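Local structure of protein-glutamine deamidase Cif (Burkholderia pseudomallei, 3GQM) at residues 137-142 with 163-168; 175-180 with 207-212. The protein deamidates a glutamine side chain of host NEDD8 to glutamate, shutting down cullin-RING ubiquitin ligases and so blocking the host cell cycle. One frame throughout, in Å; residues are numbered along the deposited sequence.

Contact 1. Residues 137-142 with 163-168; sequences EHVNTL and IDLPAL
Leu142 and Leu165 meet methyl to methyl, CD1 of Leu142 lying 3.9 Å from CD1 of Leu165, where the short helix 135-139 and the turn after it pack against the antiparallel sheet of the papain-like (clan CA) Cif domain. The two leucine side chains cross at about a right angle and touch through one methyl group each. A second, looser approach comes from Val139, whose CG2 stands 4.4 Å from the same CD1 of Leu165. That one methyl of Leu165 is therefore the point on which Val139 and Leu142 converge. In Leu165, CG sits anti to the carbonyl carbon (chi1 -56°) and the chain beyond is extended (chi2 164°), which carries CD1 out from the strand toward the helix. No hydrogen bond joins the two segments, and the contact is small and wholly apolar.

Around these three side chains, Leu206 of helix 206-212 touches both Val139 and Leu165, while Leu142 also rests on Tyr148 and Ser257 of strands 147-154 and 253-260. Leu165 is buried, its side chain further packed on Val150. Asp164, next to it on strand 159-165, is held by a salt bridge to Arg33 and a hydrogen bond to Tyr260.

Val139 and Leu142 are the first and last residues of a type I beta turn, with Asn140 and Thr141 at its corners; the turn, closed by Leu142 N to Val139 O at 3.0 Å, brings both to Leu165. One residue earlier, His138 O accepts two bonds from Thr141: the backbone N gives one, and OG1 the other at 2.8 Å from His138 O, in the carbonyl plane on a lone pair with a C=O...donor angle of 144°.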
ATOM      1  N   GLU A 137      18.552 -10.068   4.067  1.00 43.81           N
ATOM      2  CA  GLU A 137      19.296  -9.875   5.297  1.00 44.37           C
ATOM      3  C   GLU A 137      18.292  -9.500   6.358  1.00 44.37           C
ATOM      4  O   GLU A 137      18.236 -10.123   7.430  1.00 44.47           O
ATOM      5  CB  GLU A 137      20.324  -8.741   5.149  1.00 44.35           C
ATOM      6  CG  GLU A 137      21.264  -8.641   6.327  1.00 46.90           C
ATOM      7  CD  GLU A 137      22.309  -7.524   6.222  1.00 51.48           C
ATOM      8  OE1 GLU A 137      22.321  -6.765   5.218  1.00 51.33           O
ATOM      9  OE2 GLU A 137      23.123  -7.413   7.173  1.00 53.36           O
ATOM     10  N   HIS A 138      17.482  -8.492   6.032  1.00 44.00           N
ATOM     11  CA  HIS A 138      16.498  -7.982   6.977  1.00 44.11           C
ATOM     12  C   HIS A 138      15.451  -9.019   7.412  1.00 43.61           C
ATOM     13  O   HIS A 138      15.243  -9.212   8.606  1.00 43.11           O
ATOM     14  CB  HIS A 138      15.835  -6.708   6.464  1.00 44.18           C
ATOM     15  CG  HIS A 138      14.909  -6.103   7.463  1.00 45.72           C
ATOM     16  ND1 HIS A 138      15.361  -5.451   8.590  1.00 45.91           N
ATOM     17  CD2 HIS A 138      13.558  -6.112   7.547  1.00 45.84           C
ATOM     18  CE1 HIS A 138      14.327  -5.058   9.310  1.00 46.03           C
ATOM     19  NE2 HIS A 138      13.222  -5.439   8.695  1.00 44.91           N
ATOM     20  N   VAL A 139      14.833  -9.706   6.455  1.00 43.96           N
ATOM     21  CA  VAL A 139      13.812 -10.721   6.772  1.00 45.07           C
ATOM     22  C   VAL A 139      14.386 -11.802   7.677  1.00 45.89           C
ATOM     23  O   VAL A 139      13.718 -12.264   8.600  1.00 45.53           O
ATOM     24  CB  VAL A 139      13.165 -11.385   5.495  1.00 45.69           C
ATOM     25  CG1 VAL A 139      12.154 -12.487   5.887  1.00 45.26           C
ATOM     26  CG2 VAL A 139      12.450 -10.341   4.626  1.00 43.85           C
ATOM     27  N   ASN A 140      15.639 -12.179   7.437  1.00 46.86           N
ATOM     28  CA  ASN A 140      16.287 -13.181   8.271  1.00 47.99           C
ATOM     29  C   ASN A 140      16.473 -12.772   9.725  1.00 47.27           C
ATOM     30  O   ASN A 140      16.794 -13.618  10.541  1.00 47.46           O
ATOM     31  CB  ASN A 140      17.634 -13.593   7.687  1.00 48.81           C
ATOM     32  CG  ASN A 140      17.483 -14.456   6.462  1.00 51.83           C
ATOM     33  OD1 ASN A 140      16.425 -15.076   6.237  1.00 54.58           O
ATOM     34  ND2 ASN A 140      18.533 -14.499   5.642  1.00 53.66           N
ATOM     35  N   THR A 141      16.269 -11.492  10.043  1.00 46.45           N
ATOM     36  CA  THR A 141      16.334 -11.040  11.432  1.00 46.06           C
ATOM     37  C   THR A 141      14.960 -10.984  12.121  1.00 45.86           C
ATOM     38  O   THR A 141      14.883 -10.798  13.327  1.00 46.33           O
ATOM     39  CB  THR A 141      17.055  -9.679  11.559  1.00 45.97           C
ATOM     40  OG1 THR A 141      16.158  -8.610  11.199  1.00 47.49           O
ATOM     41  CG2 THR A 141      18.292  -9.646  10.658  1.00 45.80           C
ATOM     42  N   LEU A 142      13.876 -11.170  11.363  1.00 45.58           N
ATOM     43  CA  LEU A 142      12.514 -11.030  11.896  1.00 44.90           C
ATOM     44  C   LEU A 142      12.027 -12.238  12.701  1.00 44.89           C
ATOM     45  O   LEU A 142      12.302 -13.376  12.346  1.00 44.89           O
ATOM     46  CB  LEU A 142      11.537 -10.727  10.747  1.00 44.74           C
ATOM     47  CG  LEU A 142      11.864  -9.527   9.847  1.00 43.49           C
ATOM     48  CD1 LEU A 142      10.758  -9.264   8.847  1.00 44.50           C
ATOM     49  CD2 LEU A 142      12.125  -8.313  10.647  1.00 43.13           C
ATOM     50  N   ILE A 163       4.799  -5.049   1.530  1.00 21.60           N
ATOM     51  CA  ILE A 163       4.970  -6.480   1.591  1.00 22.21           C
ATOM     52  C   ILE A 163       4.426  -6.959   2.935  1.00 22.12           C
ATOM     53  O   ILE A 163       4.933  -6.549   3.966  1.00 23.15           O
ATOM     54  CB  ILE A 163       6.463  -6.865   1.505  1.00 21.36           C
ATOM     55  CG1 ILE A 163       7.032  -6.367   0.164  1.00 21.84           C
ATOM     56  CG2 ILE A 163       6.572  -8.375   1.578  1.00 22.31           C
ATOM     57  CD1 ILE A 163       8.541  -6.156   0.128  1.00 21.46           C
ATOM     58  N   ASP A 164       3.396  -7.805   2.907  1.00 21.46           N
ATOM     59  CA  ASP A 164       2.824  -8.374   4.112  1.00 22.77           C
ATOM     60  C   ASP A 164       3.506  -9.737   4.422  1.00 22.94           C
ATOM     61  O   ASP A 164       3.570 -10.616   3.555  1.00 23.45           O
ATOM     62  CB  ASP A 164       1.341  -8.564   3.869  1.00 23.08           C
ATOM     63  CG  ASP A 164       0.565  -8.907   5.144  1.00 25.19           C
ATOM     64  OD1 ASP A 164       1.153  -9.047   6.219  1.00 24.54           O
ATOM     65  OD2 ASP A 164      -0.651  -9.073   5.049  1.00 29.63           O
ATOM     66  N   LEU A 165       4.032  -9.877   5.617  1.00 23.50           N
ATOM     67  CA  LEU A 165       4.721 -11.109   6.064  1.00 26.53           C
ATOM     68  C   LEU A 165       4.008 -11.706   7.288  1.00 27.08           C
ATOM     69  O   LEU A 165       4.509 -11.619   8.413  1.00 28.17           O
ATOM     70  CB  LEU A 165       6.191 -10.794   6.428  1.00 25.94           C
ATOM     71  CG  LEU A 165       7.009 -10.136   5.309  1.00 25.01           C
ATOM     72  CD1 LEU A 165       8.291  -9.508   5.838  1.00 25.69           C
ATOM     73  CD2 LEU A 165       7.377 -11.156   4.230  1.00 26.75           C
ATOM     74  N   PRO A 166       2.833 -12.298   7.085  1.00 28.01           N
ATOM     75  CA  PRO A 166       2.170 -12.828   8.276  1.00 30.12           C
ATOM     76  C   PRO A 166       2.894 -14.057   8.770  1.00 32.71           C
ATOM     77  O   PRO A 166       3.494 -14.764   7.966  1.00 32.44           O
ATOM     78  CB  PRO A 166       0.773 -13.229   7.779  1.00 29.14           C
ATOM     79  CG  PRO A 166       0.869 -13.340   6.273  1.00 28.61           C
ATOM     80  CD  PRO A 166       2.114 -12.587   5.827  1.00 28.10           C
ATOM     81  N   ALA A 167       2.844 -14.326  10.069  1.00 35.37           N
ATOM     82  CA  ALA A 167       3.372 -15.630  10.534  1.00 39.55           C
ATOM     83  C   ALA A 167       2.347 -16.742  10.244  1.00 41.06           C
ATOM     84  O   ALA A 167       1.151 -16.614  10.537  1.00 41.70           O
ATOM     85  CB  ALA A 167       3.768 -15.589  11.997  1.00 38.31           C
ATOM     86  N   LEU A 168       2.821 -17.786   9.578  1.00 45.16           N
ATOM     87  CA  LEU A 168       2.009 -18.970   9.232  1.00 48.68           C
ATOM     88  C   LEU A 168       2.495 -20.242   9.946  1.00 50.26           C
ATOM     89  O   LEU A 168       3.650 -20.667   9.768  1.00 51.17           O
ATOM     90  CB  LEU A 168       1.953 -19.176   7.704  1.00 48.51           C
ATOM     91  CG  LEU A 168       0.827 -18.525   6.884  1.00 49.95           C
ATOM     92  CD1 LEU A 168       0.203 -17.242   7.471  1.00 48.35           C
ATOM     93  CD2 LEU A 168       1.342 -18.267   5.469  1.00 49.77           C
TER

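Contact 2. Residues 175-180 with 207-212; sequences AYIIQS and DELNQL
Leu209 of helix 206-212 points its side chain at segment 175-180, on the edge strand of the sheet, and divides its two methyls between Ala175 and Ile177. CD1 meets the CB of Ala175 at 3.8 Å, and CD2 lies 4.2 Å from the CD1 of Ile177. Ala175 and Ile177, two apart in the chain, both turn toward the helix, while Tyr176 between them turns away, the alternation of an extended strand. The side chains of Ile177 and Leu209 run antiparallel, each passing the other, and meet near their ends. Ile177 has CG1 anti to the carbonyl carbon (chi1 -55°), and a bent second torsion (chi2 -68°) sets its CD1 beside Leu209.

Val204 touches both Ile177 and Leu209, and Ile232 and Leu233 of helix 222-233 cover Leu209 and Ile177 respectively. The segment runs on into the probable active site: Gln179 OE1 is hydrogen-bonded to His159 NE2, and Gln179 NE2 to Leu233 O, so the amide is fixed from both ends. Ile177 has its side chain about 6 Å from that of His159.

All three touching residues are buried and no hydrogen bond crosses between the segments. Between the two segments the contact is thus hydrophobic packing alone, beside a polar site whose glutamine draws its bonds from elsewhere in the fold.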
ATOM      1  N   ALA A 175       4.970 -14.153   1.708  1.00 29.07           N
ATOM      2  CA  ALA A 175       4.904 -12.730   1.446  1.00 27.51           C
ATOM      3  C   ALA A 175       3.769 -12.476   0.486  1.00 26.53           C
ATOM      4  O   ALA A 175       3.607 -13.220  -0.471  1.00 26.95           O
ATOM      5  CB  ALA A 175       6.224 -12.248   0.822  1.00 27.58           C
ATOM      6  N   TYR A 176       3.024 -11.401   0.715  1.00 24.18           N
ATOM      7  CA  TYR A 176       1.998 -10.934  -0.186  1.00 23.21           C
ATOM      8  C   TYR A 176       2.248  -9.445  -0.489  1.00 23.54           C
ATOM      9  O   TYR A 176       2.822  -8.728   0.350  1.00 24.10           O
ATOM     10  CB  TYR A 176       0.646 -11.069   0.504  1.00 22.84           C
ATOM     11  CG  TYR A 176       0.369 -12.490   0.940  1.00 21.87           C
ATOM     12  CD1 TYR A 176      -0.164 -13.420   0.033  1.00 18.88           C
ATOM     13  CD2 TYR A 176       0.655 -12.907   2.223  1.00 24.48           C
ATOM     14  CE1 TYR A 176      -0.440 -14.720   0.414  1.00 24.54           C
ATOM     15  CE2 TYR A 176       0.410 -14.222   2.620  1.00 28.66           C
ATOM     16  CZ  TYR A 176      -0.158 -15.120   1.706  1.00 26.21           C
ATOM     17  OH  TYR A 176      -0.382 -16.418   2.082  1.00 27.40           O
ATOM     18  N   ILE A 177       1.813  -8.994  -1.665  1.00 21.78           N
ATOM     19  CA  ILE A 177       1.916  -7.594  -2.060  1.00 20.96           C
ATOM     20  C   ILE A 177       0.594  -6.870  -1.842  1.00 20.60           C
ATOM     21  O   ILE A 177      -0.469  -7.380  -2.190  1.00 20.75           O
ATOM     22  CB  ILE A 177       2.350  -7.423  -3.574  1.00 22.18           C
ATOM     23  CG1 ILE A 177       3.667  -8.200  -3.835  1.00 20.25           C
ATOM     24  CG2 ILE A 177       2.426  -5.844  -4.015  1.00 18.25           C
ATOM     25  CD1 ILE A 177       4.855  -7.567  -3.092  1.00 25.05           C
ATOM     26  N   ILE A 178       0.671  -5.666  -1.292  1.00 19.16           N
ATOM     27  CA  ILE A 178      -0.457  -4.738  -1.308  1.00 19.91           C
ATOM     28  C   ILE A 178       0.021  -3.425  -1.965  1.00 19.94           C
ATOM     29  O   ILE A 178       1.044  -2.886  -1.573  1.00 19.82           O
ATOM     30  CB  ILE A 178      -0.971  -4.487   0.124  1.00 22.16           C
ATOM     31  CG1 ILE A 178      -1.248  -5.824   0.829  1.00 23.65           C
ATOM     32  CG2 ILE A 178      -2.251  -3.581   0.139  1.00 17.80           C
ATOM     33  CD1 ILE A 178      -1.774  -5.690   2.285  1.00 27.44           C
ATOM     34  N   GLN A 179      -0.680  -2.942  -2.986  1.00 19.74           N
ATOM     35  CA  GLN A 179      -0.270  -1.698  -3.668  1.00 19.75           C
ATOM     36  C   GLN A 179      -1.444  -1.116  -4.419  1.00 21.12           C
ATOM     37  O   GLN A 179      -2.470  -1.808  -4.650  1.00 19.77           O
ATOM     38  CB  GLN A 179       0.834  -2.023  -4.698  1.00 20.43           C
ATOM     39  CG  GLN A 179       0.233  -2.813  -5.921  1.00 19.13           C
ATOM     40  CD  GLN A 179       1.272  -3.047  -7.044  1.00 21.92           C
ATOM     41  OE1 GLN A 179       2.209  -2.241  -7.238  1.00 22.40           O
ATOM     42  NE2 GLN A 179       1.106  -4.157  -7.785  1.00 16.71           N
ATOM     43  N   SER A 180      -1.306   0.148  -4.826  1.00 21.44           N
ATOM     44  CA  SER A 180      -2.107   0.670  -5.935  1.00 22.67           C
ATOM     45  C   SER A 180      -1.068   1.376  -6.804  1.00 23.06           C
ATOM     46  O   SER A 180       0.015   1.612  -6.318  1.00 22.10           O
ATOM     47  CB  SER A 180      -3.113   1.705  -5.432  1.00 23.43           C
ATOM     48  OG  SER A 180      -2.411   2.789  -4.822  1.00 24.49           O
ATOM     49  N   ASP A 207      12.585 -14.887  -2.675  1.00 33.24           N
ATOM     50  CA  ASP A 207      13.681 -14.932  -3.631  1.00 34.62           C
ATOM     51  C   ASP A 207      13.608 -13.872  -4.688  1.00 33.34           C
ATOM     52  O   ASP A 207      14.549 -13.134  -4.891  1.00 34.01           O
ATOM     53  CB  ASP A 207      13.582 -16.243  -4.395  1.00 36.07           C
ATOM     54  CG  ASP A 207      14.849 -16.933  -4.481  1.00 39.91           C
ATOM     55  OD1 ASP A 207      15.418 -16.927  -5.594  1.00 45.52           O
ATOM     56  OD2 ASP A 207      15.259 -17.497  -3.424  1.00 46.77           O
ATOM     57  N   GLU A 208      12.502 -13.826  -5.415  1.00 32.50           N
ATOM     58  CA  GLU A 208      12.354 -12.763  -6.385  1.00 32.34           C
ATOM     59  C   GLU A 208      12.340 -11.387  -5.735  1.00 31.07           C
ATOM     60  O   GLU A 208      12.927 -10.450  -6.276  1.00 30.26           O
ATOM     61  CB  GLU A 208      11.101 -12.982  -7.210  1.00 33.42           C
ATOM     62  CG  GLU A 208      11.109 -14.278  -7.996  1.00 36.38           C
ATOM     63  CD  GLU A 208       9.992 -14.301  -9.011  1.00 39.86           C
ATOM     64  OE1 GLU A 208      10.280 -14.436 -10.212  1.00 46.11           O
ATOM     65  OE2 GLU A 208       8.829 -14.116  -8.642  1.00 41.94           O
ATOM     66  N   LEU A 209      11.654 -11.259  -4.596  1.00 29.58           N
ATOM     67  CA  LEU A 209      11.617  -9.982  -3.864  1.00 29.71           C
ATOM     68  C   LEU A 209      13.037  -9.533  -3.493  1.00 30.00           C
ATOM     69  O   LEU A 209      13.371  -8.352  -3.615  1.00 29.36           O
ATOM     70  CB  LEU A 209      10.752 -10.053  -2.578  1.00 27.98           C
ATOM     71  CG  LEU A 209       9.242  -9.887  -2.776  1.00 30.97           C
ATOM     72  CD1 LEU A 209       8.490 -10.206  -1.485  1.00 30.45           C
ATOM     73  CD2 LEU A 209       8.941  -8.461  -3.267  1.00 29.32           C
ATOM     74  N   ASN A 210      13.852 -10.483  -3.028  1.00 30.34           N
ATOM     75  CA  ASN A 210      15.226 -10.146  -2.688  1.00 31.94           C
ATOM     76  C   ASN A 210      16.007  -9.589  -3.885  1.00 32.02           C
ATOM     77  O   ASN A 210      16.757  -8.609  -3.747  1.00 32.32           O
ATOM     78  CB  ASN A 210      15.974 -11.309  -2.094  1.00 32.47           C
ATOM     79  CG  ASN A 210      17.309 -10.867  -1.561  1.00 36.55           C
ATOM     80  OD1 ASN A 210      17.373  -9.919  -0.743  1.00 40.15           O
ATOM     81  ND2 ASN A 210      18.398 -11.461  -2.080  1.00 38.28           N
ATOM     82  N   GLN A 211      15.785 -10.178  -5.059  1.00 31.81           N
ATOM     83  CA  GLN A 211      16.415  -9.718  -6.306  1.00 32.60           C
ATOM     84  C   GLN A 211      15.897  -8.361  -6.755  1.00 33.33           C
ATOM     85  O   GLN A 211      16.696  -7.471  -7.137  1.00 33.52           O
ATOM     86  CB  GLN A 211      16.188 -10.738  -7.448  1.00 32.91           C
ATOM     87  CG  GLN A 211      17.074 -11.957  -7.345  1.00 35.77           C
ATOM     88  CD  GLN A 211      16.513 -13.182  -8.096  1.00 43.08           C
ATOM     89  OE1 GLN A 211      16.375 -14.261  -7.524  1.00 47.33           O
ATOM     90  NE2 GLN A 211      16.200 -13.015  -9.373  1.00 45.82           N
ATOM     91  N   LEU A 212      14.568  -8.198  -6.743  1.00 31.93           N
ATOM     92  CA  LEU A 212      13.949  -6.924  -7.068  1.00 32.32           C
ATOM     93  C   LEU A 212      14.511  -5.816  -6.208  1.00 32.42           C
ATOM     94  O   LEU A 212      14.800  -4.725  -6.691  1.00 34.12           O
ATOM     95  CB  LEU A 212      12.402  -6.966  -6.909  1.00 31.03           C
ATOM     96  CG  LEU A 212      11.668  -5.622  -6.944  1.00 31.58           C
ATOM     97  CD1 LEU A 212      12.111  -4.735  -8.163  1.00 31.42           C
ATOM     98  CD2 LEU A 212      10.105  -5.798  -6.960  1.00 28.07           C
TER

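From the N terminus, contact 1 comes first: it closes a loop running from helix 135-139 through strands 147-154 and 159-165. Contact 2 follows in series, closing a second loop from strand 176-178 through helix 192-199 to helix 206-212; the loops neither nest nor cross. They meet at the sheet, where strands 159-165 and 176-178 are antiparallel neighbours: Asp164 N lies 2.8 Å from Tyr176 O, a probable hydrogen bond, and Leu165 CD2 packs on Ala175 CB at 3.8 Å. Helix 206-212 spans both, since its Leu206 touches contact 1 while Leu209 makes contact 2. Together they tie two helices to one face of the sheet.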